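Local coordinates for putative peptidyl-prolyl cis-trans isomerase Cbf2 (Campylobacter jejuni, PDB 3RFW), which probably catalyses cis-trans isomerisation of peptide bonds preceding proline and belongs to the SurA-like chaperones, at residues A126-I129 / I130-L133; P176-D179 / A180-L184; V219-G222 / I223-G226. All blocks are in the same frame, centred on the assembly; numbering follows the deposited sequence.

Contact 1: residues A126-I129 / I130-L133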
loop_
_atom_site.group_PDB
_atom_site.type_symbol
_atom_site.label_atom_id
_atom_site.label_comp_id
_atom_site.label_asym_id
_atom_site.label_seq_id
_atom_site.Cartn_x
_atom_site.Cartn_y
_atom_site.Cartn_z
ATOM N N ALA A 126 30.920 19.988 26.896
ATOM C CA ALA A 126 29.820 19.261 27.534
ATOM C C ALA A 126 29.669 19.582 29.023
ATOM O O ALA A 126 28.546 19.740 29.504
ATOM C CB ALA A 126 29.948 17.756 27.306
ATOM N N LYS A 127 30.791 19.762 29.726
ATOM C CA LYS A 127 30.742 20.168 31.133
ATOM C C LYS A 127 30.190 21.578 31.313
ATOM O O LYS A 127 29.458 21.851 32.273
ATOM C CB LYS A 127 32.122 20.059 31.791
ATOM C CG LYS A 127 32.621 18.628 31.974
ATOM C CD LYS A 127 33.713 18.561 33.042
ATOM C CE LYS A 127 34.463 17.247 32.980
ATOM N NZ LYS A 127 35.939 17.441 32.977
ATOM N N ASP A 128 30.516 22.459 30.374
ATOM C CA ASP A 128 30.072 23.855 30.435
ATOM C C ASP A 128 28.580 23.990 30.185
ATOM O O ASP A 128 27.922 24.837 30.785
ATOM C CB ASP A 128 30.829 24.730 29.421
ATOM C CG ASP A 128 32.248 25.072 29.872
ATOM O OD1 ASP A 128 32.812 24.337 30.716
ATOM O OD2 ASP A 128 32.813 26.065 29.356
ATOM N N ILE A 129 28.056 23.240 29.221
ATOM C CA ILE A 129 26.602 23.177 29.092
ATOM C C ILE A 129 26.005 22.655 30.391
ATOM O O ILE A 129 25.070 23.249 30.930
ATOM C CB ILE A 129 26.132 22.309 27.903
ATOM C CG1 ILE A 129 26.370 23.056 26.586
ATOM C CG2 ILE A 129 24.636 21.931 28.053
ATOM C CD1 ILE A 129 26.845 22.161 25.461
ATOM N N ILE A 130 26.581 21.577 30.913
ATOM C CA ILE A 130 26.080 20.976 32.147
ATOM C C ILE A 130 26.021 22.014 33.268
ATOM O O ILE A 130 24.975 22.199 33.909
ATOM C CB ILE A 130 26.921 19.760 32.565
ATOM C CG1 ILE A 130 26.511 18.537 31.729
ATOM C CG2 ILE A 130 26.732 19.471 34.059
ATOM C CD1 ILE A 130 27.442 17.350 31.861
ATOM N N ASN A 131 27.105 22.787 33.374
ATOM C CA ASN A 131 27.187 23.990 34.209
ATOM C C ASN A 131 26.078 25.021 34.053
ATOM O O ASN A 131 25.542 25.520 35.047
ATOM C CB ASN A 131 28.517 24.692 33.953
ATOM C CG ASN A 131 29.577 24.265 34.912
ATOM O OD1 ASN A 131 30.547 23.605 34.529
ATOM N ND2 ASN A 131 29.388 24.609 36.189
ATOM N N GLU A 132 25.835 25.443 32.815
ATOM C CA GLU A 132 24.814 26.448 32.558
ATOM C C GLU A 132 23.438 26.014 33.046
ATOM O O GLU A 132 22.590 26.863 33.352
ATOM C CB GLU A 132 24.747 26.785 31.069
ATOM C CG GLU A 132 25.203 28.195 30.739
ATOM C CD GLU A 132 25.162 28.484 29.256
ATOM O OE1 GLU A 132 24.302 29.292 28.838
ATOM O OE2 GLU A 132 25.973 27.886 28.511
ATOM N N LEU A 133 23.209 24.698 33.078
ATOM C CA LEU A 133 21.904 24.125 33.431
ATOM C C LEU A 133 21.820 23.637 34.895
ATOM O O LEU A 133 20.724 23.366 35.416
ATOM C CB LEU A 133 21.531 22.989 32.460
ATOM C CG LEU A 133 21.547 23.308 30.958
ATOM C CD1 LEU A 133 21.757 22.061 30.114
ATOM C CD2 LEU A 133 20.301 24.069 30.510
#
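I129 and L133, one helical turn apart, lie side by side and point the same way: CG2 of I129 meets CD1 of L133 at 3.5 Å. With chi1 at -74°, the CG2 methyl of I129 is anti to the backbone N, and this is the branch that faces L133. CG of L133 also rests 3.5 Å from I129 O, the oxygen that accepts L133 N at 3.2 Å. One turn earlier, I130 folds back on A126, its CG1 3.2 Å from A126 O, while I130 N donates to that same oxygen at 3.0 Å. N131 N donates to K127 O at 2.8 Å.

The next shell belongs to the parvulin-type domain. I118 and V120 of strand 108-120 touch I129, V202 of strand 199-213 touches I129 and I130, and L148 of helix 138-152 reaches I129, E132 and L133. P193 packs on A126, K127 and I130, and K127 NZ forms a salt bridge with E123. The helix is thus amphipathic: its buried aliphatic groups bind it to the sheet and to helix 138-152, whereas K127, D128, N131 and E132 carry their polar ends on the exposed side.

Contact 2: residues P176-D179 / A180-L184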
loop_
_atom_site.group_PDB
_atom_site.type_symbol
_atom_site.label_atom_id
_atom_site.label_comp_id
_atom_site.label_asym_id
_atom_site.label_seq_id
_atom_site.Cartn_x
_atom_site.Cartn_y
_atom_site.Cartn_z
ATOM N N PRO A 176 26.180 3.085 24.993
ATOM C CA PRO A 176 26.631 4.072 25.979
ATOM C C PRO A 176 25.663 5.264 26.127
ATOM O O PRO A 176 25.450 5.755 27.240
ATOM C CB PRO A 176 28.004 4.524 25.439
ATOM C CG PRO A 176 28.090 3.972 24.017
ATOM C CD PRO A 176 27.223 2.757 24.003
ATOM N N PHE A 177 25.057 5.696 25.021
ATOM C CA PHE A 177 24.002 6.716 25.061
ATOM C C PHE A 177 22.745 6.148 25.738
ATOM O O PHE A 177 22.235 6.709 26.715
ATOM C CB PHE A 177 23.679 7.204 23.633
ATOM C CG PHE A 177 22.734 8.378 23.588
ATOM C CD1 PHE A 177 21.364 8.179 23.475
ATOM C CD2 PHE A 177 23.214 9.683 23.702
ATOM C CE1 PHE A 177 20.470 9.263 23.466
ATOM C CE2 PHE A 177 22.329 10.771 23.738
ATOM C CZ PHE A 177 20.950 10.547 23.615
ATOM N N THR A 178 22.281 5.019 25.210
ATOM C CA THR A 178 21.178 4.231 25.753
ATOM C C THR A 178 21.294 3.950 27.262
ATOM O O THR A 178 20.328 4.129 28.004
ATOM C CB THR A 178 21.075 2.902 24.963
ATOM O OG1 THR A 178 20.735 3.201 23.609
ATOM C CG2 THR A 178 20.031 1.982 25.539
ATOM N N ASP A 179 22.472 3.524 27.704
ATOM C CA ASP A 179 22.735 3.296 29.117
ATOM C C ASP A 179 22.443 4.525 29.972
ATOM O O ASP A 179 21.719 4.444 30.965
ATOM C CB ASP A 179 24.185 2.831 29.344
ATOM C CG ASP A 179 24.399 1.352 28.986
ATOM O OD1 ASP A 179 23.419 0.666 28.593
ATOM O OD2 ASP A 179 25.559 0.888 29.082
ATOM N N ALA A 180 23.027 5.661 29.624
ATOM C CA ALA A 180 22.805 6.846 30.443
ATOM C C ALA A 180 21.335 7.291 30.431
ATOM O O ALA A 180 20.794 7.692 31.466
ATOM C CB ALA A 180 23.735 7.982 30.033
ATOM N N ALA A 181 20.676 7.169 29.278
ATOM C CA ALA A 181 19.327 7.702 29.122
ATOM C C ALA A 181 18.278 6.870 29.881
ATOM O O ALA A 181 17.343 7.419 30.465
ATOM C CB ALA A 181 18.954 7.827 27.645
ATOM N N PHE A 182 18.469 5.558 29.902
ATOM C CA PHE A 182 17.673 4.682 30.768
ATOM C C PHE A 182 17.940 4.832 32.267
ATOM O O PHE A 182 17.044 4.595 33.078
ATOM C CB PHE A 182 17.766 3.219 30.329
ATOM C CG PHE A 182 16.859 2.885 29.180
ATOM C CD1 PHE A 182 17.177 3.283 27.896
ATOM C CD2 PHE A 182 15.619 2.311 29.399
ATOM C CE1 PHE A 182 16.323 3.011 26.835
ATOM C CE2 PHE A 182 14.762 2.014 28.334
ATOM C CZ PHE A 182 15.125 2.354 27.055
ATOM N N ALA A 183 19.154 5.236 32.636
ATOM C CA ALA A 183 19.476 5.372 34.050
ATOM C C ALA A 183 18.869 6.609 34.697
ATOM O O ALA A 183 18.574 6.597 35.889
ATOM C CB ALA A 183 20.965 5.326 34.277
ATOM N N LEU A 184 18.654 7.665 33.919
ATOM C CA LEU A 184 18.213 8.937 34.470
ATOM C C LEU A 184 16.820 8.867 35.048
ATOM O O LEU A 184 15.980 8.092 34.585
ATOM C CB LEU A 184 18.239 10.042 33.405
ATOM C CG LEU A 184 19.626 10.437 32.879
ATOM C CD1 LEU A 184 19.499 11.061 31.500
ATOM C CD2 LEU A 184 20.331 11.385 33.852
#
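T178 and F182 stand side by side on helix 175-183, a short helix of the parvulin-type domain that packs against its four-stranded antiparallel sheet. The F182 side chain starts close to the backbone, with CB 3.6 Å from T178 O. At CG the same oxygen is still near, and CD1 comes to 3.3 Å from it; T178 O sits at the ring edge, in the ring plane, beside the C-H of CD1 instead of over the ring face. That oxygen is already taken by F182 N at 3.0 Å. Further out, CD1 lies 3.9 Å from CG2 of T178, and CE1 lies 4.1 Å from the same methyl. The T178 rotamer accounts for this: at chi1 -64° the methyl is anti to the backbone N, and OG1 is left beside that N, where it bonds back to the carbonyl oxygen of V174, just before the helix begins. Beyond the helix, F182 rests on A111 and V113 of strand 108-120.

F177 lies on another side, buried among L165, F168 and I203, its ring meeting those of H117 and H201. Its carbonyl oxygen accepts A181 N at 3.0 Å. The helix ends soon after, and in its last turn A183 N donates to D179 O, and A183 CB packs 3.5 Å from the same atom.

Contact 3: residues V219-G222 / I223-G226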
loop_
_atom_site.group_PDB
_atom_site.type_symbol
_atom_site.label_atom_id
_atom_site.label_comp_id
_atom_site.label_asym_id
_atom_site.label_seq_id
_atom_site.Cartn_x
_atom_site.Cartn_y
_atom_site.Cartn_z
ATOM N N VAL A 219 -3.756 -11.312 23.221
ATOM C CA VAL A 219 -3.059 -11.991 22.139
ATOM C C VAL A 219 -3.644 -13.378 21.808
ATOM O O VAL A 219 -3.123 -14.074 20.946
ATOM C CB VAL A 219 -1.565 -12.145 22.469
ATOM C CG1 VAL A 219 -0.901 -12.974 21.429
ATOM C CG2 VAL A 219 -0.883 -10.792 22.520
ATOM N N LYS A 220 -4.674 -13.813 22.531
ATOM C CA LYS A 220 -5.067 -15.227 22.463
ATOM C C LYS A 220 -5.638 -15.639 21.110
ATOM O O LYS A 220 -5.370 -16.745 20.639
ATOM C CB LYS A 220 -5.999 -15.644 23.611
ATOM C CG LYS A 220 -7.385 -15.064 23.523
ATOM C CD LYS A 220 -8.215 -15.349 24.775
ATOM C CE LYS A 220 -9.072 -14.123 25.134
ATOM N NZ LYS A 220 -10.524 -14.446 25.332
ATOM N N GLN A 221 -6.381 -14.740 20.468
ATOM C CA GLN A 221 -6.954 -15.032 19.153
ATOM C C GLN A 221 -5.862 -15.156 18.114
ATOM O O GLN A 221 -5.812 -16.142 17.390
ATOM C CB GLN A 221 -7.975 -13.972 18.726
ATOM C CG GLN A 221 -9.436 -14.349 19.018
ATOM C CD GLN A 221 -9.865 -15.681 18.425
ATOM O OE1 GLN A 221 -9.438 -16.076 17.332
ATOM N NE2 GLN A 221 -10.741 -16.373 19.135
ATOM N N GLY A 222 -4.940 -14.198 18.116
ATOM C CA GLY A 222 -3.745 -14.273 17.307
ATOM C C GLY A 222 -2.949 -15.563 17.473
ATOM O O GLY A 222 -2.424 -16.094 16.495
ATOM N N ILE A 223 -2.828 -16.046 18.707
ATOM C CA ILE A 223 -2.050 -17.256 19.000
ATOM C C ILE A 223 -2.797 -18.427 18.354
ATOM O O ILE A 223 -2.197 -19.259 17.695
ATOM C CB ILE A 223 -1.986 -17.569 20.530
ATOM C CG1 ILE A 223 -1.262 -16.471 21.322
ATOM C CG2 ILE A 223 -1.331 -18.928 20.779
ATOM C CD1 ILE A 223 0.079 -16.081 20.735
ATOM N N GLU A 224 -4.109 -18.457 18.564
ATOM C CA GLU A 224 -4.955 -19.484 18.024
ATOM C C GLU A 224 -4.920 -19.563 16.499
ATOM O O GLU A 224 -4.698 -20.646 15.937
ATOM C CB GLU A 224 -6.385 -19.340 18.517
ATOM C CG GLU A 224 -7.136 -20.638 18.393
ATOM C CD GLU A 224 -8.602 -20.513 18.700
ATOM O OE1 GLU A 224 -8.990 -19.566 19.418
ATOM O OE2 GLU A 224 -9.361 -21.400 18.265
ATOM N N ASN A 225 -5.062 -18.411 15.845
ATOM C CA ASN A 225 -4.982 -18.318 14.393
ATOM C C ASN A 225 -3.688 -18.900 13.891
ATOM O O ASN A 225 -3.693 -19.706 12.975
ATOM C CB ASN A 225 -5.081 -16.859 13.935
ATOM C CG ASN A 225 -6.438 -16.279 14.164
ATOM O OD1 ASN A 225 -7.394 -17.005 14.446
ATOM N ND2 ASN A 225 -6.542 -14.945 14.061
ATOM N N GLY A 226 -2.592 -18.521 14.532
ATOM C CA GLY A 226 -1.256 -18.986 14.159
ATOM C C GLY A 226 -1.036 -20.469 14.426
ATOM O O GLY A 226 -0.383 -21.152 13.636
HETATM O O HOH W 1 -8.140 -18.028 21.381
#
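Three flat groups meet where Q221 faces E224 and N225. The Q221 amide and the E224 carboxylate lie alongside each other, pointing the same way with their planes 42° apart. OE1 of E224 lies beyond the nitrogen side of the amide and obliquely above its plane, 3.7 Å from Q221 NE2, well off the N-H directions. The N225 amide passes slantwise, 55° from the Q221 amide plane, and its OD1 comes up beyond the oxygen end of that amide, 3.7 Å from Q221 OE1. One face of the N225 amide is occupied by the helix backbone: Q221 O sits almost directly above N225 CG at 3.3 Å, a carbonyl oxygen over the electron-poor carbon. The same oxygen accepts N225 N at 2.8 Å.

E224 keeps its chain extended, CG anti to the backbone N at chi1 -159°, which carries the carboxylate out to a water. That water donates to E224 OE1 at 2.6 Å and, weakly, to K220 O, which also accepts E224 N; the glutamate tip is thereby tied to a carbonyl one turn back.

All this lies near the start of helix 216-246, the long C-terminal helix of this SurA-like chain, at a kink where the N atoms of Q221 and G222 lack bonds to the turn before. On its less polar side V219 and I223 press together tightly, CG1 of V219 only 3.3 Å from CD1 of I223. V219 has turned CG1 anti to its own N, toward I223, whose CG1 lies 3.1 Å from V219 O. I223 is buried against V96 and F99 of helix 93-103 and against Y107, which V219 also touches along with I214.

Overall arrangement
All three contacts lie within one helix each, between residues about one turn apart, yet they serve different surroundings. Contacts 1 and 2 share the parvulin-type domain, their centres about 18 Å apart and their nearest atoms about 9 Å apart; both helices pack on strands 108-120 and 199-213. Each is partly buried, but contact 1 joins aliphatic branches, while contact 2 sets an aromatic edge against a carbonyl and a methyl. Contact 3 is a surface contact, its centre about 52 Å from that of contact 1 and about 35 Å from that of contact 2. There amides, a carboxylate and a water dominate, and a single buried isoleucine faces helix 93-103 instead of a sheet.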